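Local coordinates for protein 2-(acetamidomethylene)succinate hydrolase (Mesorhizobium loti, PDB 3KXP) that catalyses the last step of vitamin B6 degradation, hydrolysing (E)-2-(acetamidomethylene)succinate to succinic semialdehyde, acetate, ammonia and carbon dioxide, at residues H75-N80 / Q238-L243; D101-G104 / K110-T113. All coordinates share one frame; numbering follows the deposited sequence.

How the contacts relate
Contact 1 joins the loop after strand 70-74 to helix 233-242. Contact 2 closes the loop after strand 96-100 on itself, and in sequence it is nested between the two segments of contact 1. The centres of the two contacts lie about 10 Å apart. Two probable hydrogen bonds tie them together: Gln238 OE1 to Thr113 OG1 at 2.9 Å, and His75 NE2 to the backbone N of Gln102 at 3.1 Å. Contact 1 holds Ile77 of the chloride site, and the side chain of Leu243 comes within about 6 Å of that of the probable nucleophile Ser142. In contact 2, the side chain of Arg103 is about 7 Å from that of Leu143, another chloride-site residue.

Contact 1: H75-N80 / Q238-L243; sequences HGITSN and QTARGL
Ile77 reaches helix 233-242 with the end of its side chain, CD1. Its CG1 stands anti to the backbone N (chi1 -162°), and the extended chain carries CD1 across to the helix. Ile77 CD1 lies 3.5 Å from Thr239 CG2 and 3.6 Å from Ala240 N. The Ile77 and Thr239 side chains run alongside one another, pointing opposite ways. This is the tight part of the contact. Thr239 offers its methyl to Ile77, while its OG1 hydrogen-bonds to Ala235 O and Tyr120 OH. Leu243 sits more loosely, its CD1 4.3 Å from Ile77 CD1. No hydrogen bond crosses between the segments. Ile77 is partly exposed, whereas Thr239, Ala240 and Leu243 are buried.

The loop is held from within. Gly76 to Ser79 form a type II beta turn, and Gly76 O accepts from two donors on opposite faces of its carbonyl plane. His75 ND1 bonds to Gly76 O at 2.6 Å, nearly straight and in the ring plane, and Ser79 N reaches Gly76 O at 3.2 Å. Thr239 and Leu243 also touch Leu143. Ile77 and Leu143 both belong to the chloride site, a position consistent with the oxyanion hole of alpha/beta hydrolases.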
loop_
_atom_site.group_PDB
_atom_site.type_symbol
_atom_site.label_atom_id
_atom_site.label_comp_id
_atom_site.label_asym_id
_atom_site.label_seq_id
_atom_site.Cartn_x
_atom_site.Cartn_y
_atom_site.Cartn_z
ATOM N N HIS A 75 6.292 -15.874 -12.514
ATOM C CA HIS A 75 5.019 -16.558 -12.767
ATOM C C HIS A 75 4.584 -17.594 -11.715
ATOM O O HIS A 75 5.337 -17.932 -10.800
ATOM C CB HIS A 75 5.115 -17.253 -14.127
ATOM C CG HIS A 75 6.148 -18.336 -14.161
ATOM N ND1 HIS A 75 5.948 -19.568 -13.579
ATOM C CD2 HIS A 75 7.430 -18.332 -14.600
ATOM C CE1 HIS A 75 7.063 -20.275 -13.649
ATOM N NE2 HIS A 75 7.977 -19.548 -14.263
ATOM N N GLY A 76 3.365 -18.110 -11.869
ATOM C CA GLY A 76 2.857 -19.123 -10.954
ATOM C C GLY A 76 3.235 -20.524 -11.426
ATOM O O GLY A 76 3.832 -20.670 -12.499
ATOM N N ILE A 77 2.888 -21.553 -10.652
ATOM C CA ILE A 77 3.223 -22.931 -11.021
ATOM C C ILE A 77 2.639 -23.356 -12.385
ATOM O O ILE A 77 1.507 -23.009 -12.732
ATOM C CB ILE A 77 2.767 -23.909 -9.927
ATOM C CG1 ILE A 77 3.497 -25.245 -10.076
ATOM C CG2 ILE A 77 1.268 -24.132 -10.016
ATOM C CD1 ILE A 77 3.345 -26.149 -8.857
ATOM N N THR A 78 3.445 -24.098 -13.142
ATOM C CA THR A 78 3.130 -24.604 -14.496
ATOM C C THR A 78 3.088 -23.522 -15.567
ATOM O O THR A 78 3.041 -23.825 -16.755
ATOM C CB THR A 78 1.788 -25.396 -14.584
ATOM O OG1 THR A 78 0.681 -24.489 -14.595
ATOM C CG2 THR A 78 1.651 -26.360 -13.427
ATOM N N SER A 79 3.120 -22.260 -15.150
ATOM C CA SER A 79 3.078 -21.137 -16.086
ATOM C C SER A 79 4.500 -20.803 -16.577
ATOM O O SER A 79 5.421 -21.602 -16.410
ATOM C CB SER A 79 2.447 -19.930 -15.375
ATOM O OG SER A 79 2.168 -18.867 -16.261
ATOM N N ASN A 80 4.673 -19.632 -17.185
ATOM C CA ASN A 80 5.980 -19.200 -17.684
ATOM C C ASN A 80 6.022 -17.675 -17.902
ATOM O O ASN A 80 4.989 -17.013 -17.958
ATOM C CB ASN A 80 6.328 -19.949 -18.984
ATOM C CG ASN A 80 5.634 -19.372 -20.201
ATOM O OD1 ASN A 80 6.149 -18.461 -20.838
ATOM N ND2 ASN A 80 4.454 -19.892 -20.520
ATOM N N GLN A 238 6.930 -31.780 -7.403
ATOM C CA GLN A 238 7.764 -31.394 -6.275
ATOM C C GLN A 238 7.483 -29.962 -5.842
ATOM O O GLN A 238 7.479 -29.663 -4.648
ATOM C CB GLN A 238 9.242 -31.551 -6.628
ATOM C CG GLN A 238 9.638 -32.989 -6.898
ATOM C CD GLN A 238 11.094 -33.125 -7.269
ATOM O OE1 GLN A 238 11.983 -32.874 -6.450
ATOM N NE2 GLN A 238 11.350 -33.513 -8.513
ATOM N N THR A 239 7.251 -29.080 -6.812
ATOM C CA THR A 239 6.958 -27.684 -6.507
ATOM C C THR A 239 5.633 -27.567 -5.753
ATOM O O THR A 239 5.546 -26.852 -4.754
ATOM C CB THR A 239 6.871 -26.852 -7.779
ATOM O OG1 THR A 239 8.143 -26.863 -8.430
ATOM C CG2 THR A 239 6.490 -25.428 -7.454
ATOM N N ALA A 240 4.615 -28.281 -6.231
ATOM C CA ALA A 240 3.299 -28.269 -5.598
ATOM C C ALA A 240 3.394 -28.621 -4.111
ATOM O O ALA A 240 2.909 -27.866 -3.271
ATOM C CB ALA A 240 2.352 -29.240 -6.310
ATOM N N ARG A 241 4.015 -29.747 -3.762
ATOM C CA ARG A 241 4.101 -30.063 -2.339
ATOM C C ARG A 241 5.033 -29.135 -1.574
ATOM O O ARG A 241 4.937 -29.024 -0.363
ATOM C CB ARG A 241 4.469 -31.538 -2.088
ATOM C CG ARG A 241 5.491 -32.167 -2.995
ATOM C CD ARG A 241 4.993 -33.558 -3.393
ATOM N NE ARG A 241 3.994 -33.478 -4.458
ATOM C CZ ARG A 241 3.110 -34.426 -4.747
ATOM N NH1 ARG A 241 2.253 -34.246 -5.745
ATOM N NH2 ARG A 241 3.065 -35.538 -4.026
ATOM N N GLY A 242 5.919 -28.448 -2.282
ATOM C CA GLY A 242 6.805 -27.519 -1.608
ATOM C C GLY A 242 6.020 -26.281 -1.202
ATOM O O GLY A 242 6.410 -25.564 -0.288
ATOM N N LEU A 243 4.897 -26.043 -1.881
ATOM C CA LEU A 243 4.050 -24.886 -1.609
ATOM C C LEU A 243 3.306 -24.992 -0.284
ATOM O O LEU A 243 2.740 -24.013 0.188
ATOM C CB LEU A 243 3.044 -24.681 -2.748
ATOM C CG LEU A 243 3.633 -24.211 -4.082
ATOM C CD1 LEU A 243 2.541 -24.098 -5.125
ATOM C CD2 LEU A 243 4.313 -22.869 -3.884
#

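Contact 2: D101-G104 / K110-T113; sequences DQRG and KPET
The backbones come closest where Gly104 meets Lys110, with their CA atoms 4.2 Å apart, and no hydrogen bond joins the two segments. Gly104 has a positive phi of 85°, where a side chain would collide with the carbonyl O of Arg103. Lys110 lies alongside this glycine through its methylenes. Lys110 CG is 3.8 Å from Gly104 CA, and Lys110 CE is the same distance from Gly104 O. The chain is extended until chi4 (55°), where it bends to carry NZ to the carbonyl oxygens of Ser108 and Gly106. With an alanine in place of Lys110, those two oxygens would probably lose their ammonium donor and the Gly104 peptide its cover. Both segments belong to the loop between strand 96-100 and helix 117-131 of the alpha/beta hydrolase fold, so the contact folds this connection back on itself.

Arg103 approaches the second segment with the end of its bent chain, crossing the Pro111 side chain at about a right angle. Arg103 NH2 lies 3.7 Å from Pro111 CG. Thr113 O sits at the guanidinium edge, in its plane, but at 3.9 Å from Arg103 NH2. The main charge partner of Arg103 is Asp123, which forms a salt bridge with NE from helix 117-131.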
loop_
_atom_site.group_PDB
_atom_site.type_symbol
_atom_site.label_atom_id
_atom_site.label_comp_id
_atom_site.label_asym_id
_atom_site.label_seq_id
_atom_site.Cartn_x
_atom_site.Cartn_y
_atom_site.Cartn_z
ATOM N N ASP A 101 11.672 -17.274 -16.351
ATOM C CA ASP A 101 11.107 -18.612 -16.396
ATOM C C ASP A 101 11.805 -19.232 -15.203
ATOM O O ASP A 101 13.032 -19.296 -15.166
ATOM C CB ASP A 101 11.510 -19.336 -17.683
ATOM C CG ASP A 101 10.622 -18.970 -18.852
ATOM O OD1 ASP A 101 10.932 -19.376 -19.993
ATOM O OD2 ASP A 101 9.602 -18.282 -18.621
ATOM N N GLN A 102 11.052 -19.665 -14.205
ATOM C CA GLN A 102 11.712 -20.231 -13.046
ATOM C C GLN A 102 12.065 -21.702 -13.248
ATOM O O GLN A 102 11.541 -22.357 -14.150
ATOM C CB GLN A 102 10.845 -20.005 -11.814
ATOM C CG GLN A 102 10.604 -18.518 -11.588
ATOM C CD GLN A 102 9.546 -18.244 -10.556
ATOM O OE1 GLN A 102 9.842 -18.066 -9.370
ATOM N NE2 GLN A 102 8.292 -18.223 -10.995
ATOM N N ARG A 103 12.979 -22.202 -12.422
ATOM C CA ARG A 103 13.416 -23.582 -12.527
ATOM C C ARG A 103 12.248 -24.547 -12.679
ATOM O O ARG A 103 11.225 -24.424 -12.002
ATOM C CB ARG A 103 14.250 -23.974 -11.308
ATOM C CG ARG A 103 13.476 -24.028 -10.002
ATOM C CD ARG A 103 14.322 -24.706 -8.948
ATOM N NE ARG A 103 15.615 -24.040 -8.817
ATOM C CZ ARG A 103 16.725 -24.636 -8.402
ATOM N NH1 ARG A 103 17.857 -23.949 -8.314
ATOM N NH2 ARG A 103 16.708 -25.921 -8.094
ATOM N N GLY A 104 12.418 -25.508 -13.582
ATOM C CA GLY A 104 11.390 -26.499 -13.835
ATOM C C GLY A 104 10.360 -26.021 -14.844
ATOM O O GLY A 104 9.521 -26.804 -15.295
ATOM N N LYS A 110 15.927 -27.699 -15.716
ATOM C CA LYS A 110 14.969 -28.482 -14.958
ATOM C C LYS A 110 15.661 -29.577 -14.151
ATOM O O LYS A 110 15.596 -30.759 -14.491
ATOM C CB LYS A 110 13.940 -29.071 -15.918
ATOM C CG LYS A 110 13.278 -27.995 -16.762
ATOM C CD LYS A 110 12.236 -28.549 -17.692
ATOM C CE LYS A 110 11.531 -27.416 -18.408
ATOM N NZ LYS A 110 12.502 -26.544 -19.106
ATOM N N PRO A 111 16.341 -29.188 -13.065
ATOM C CA PRO A 111 17.047 -30.145 -12.213
ATOM C C PRO A 111 16.158 -31.280 -11.733
ATOM O O PRO A 111 14.935 -31.170 -11.736
ATOM C CB PRO A 111 17.569 -29.273 -11.069
ATOM C CG PRO A 111 16.612 -28.109 -11.050
ATOM C CD PRO A 111 16.446 -27.827 -12.515
ATOM N N GLU A 112 16.797 -32.372 -11.331
ATOM C CA GLU A 112 16.109 -33.561 -10.854
ATOM C C GLU A 112 15.370 -33.268 -9.549
ATOM O O GLU A 112 14.349 -33.895 -9.255
ATOM C CB GLU A 112 17.141 -34.684 -10.652
ATOM C CG GLU A 112 16.578 -36.072 -10.379
ATOM C CD GLU A 112 17.675 -37.145 -10.325
ATOM O OE1 GLU A 112 18.573 -37.052 -9.451
ATOM O OE2 GLU A 112 17.638 -38.080 -11.162
ATOM N N THR A 113 15.883 -32.320 -8.767
ATOM C CA THR A 113 15.247 -31.964 -7.503
ATOM C C THR A 113 15.585 -30.530 -7.079
ATOM O O THR A 113 16.202 -29.779 -7.834
ATOM C CB THR A 113 15.666 -32.946 -6.374
ATOM O OG1 THR A 113 14.684 -32.922 -5.327
ATOM C CG2 THR A 113 17.033 -32.557 -5.794
#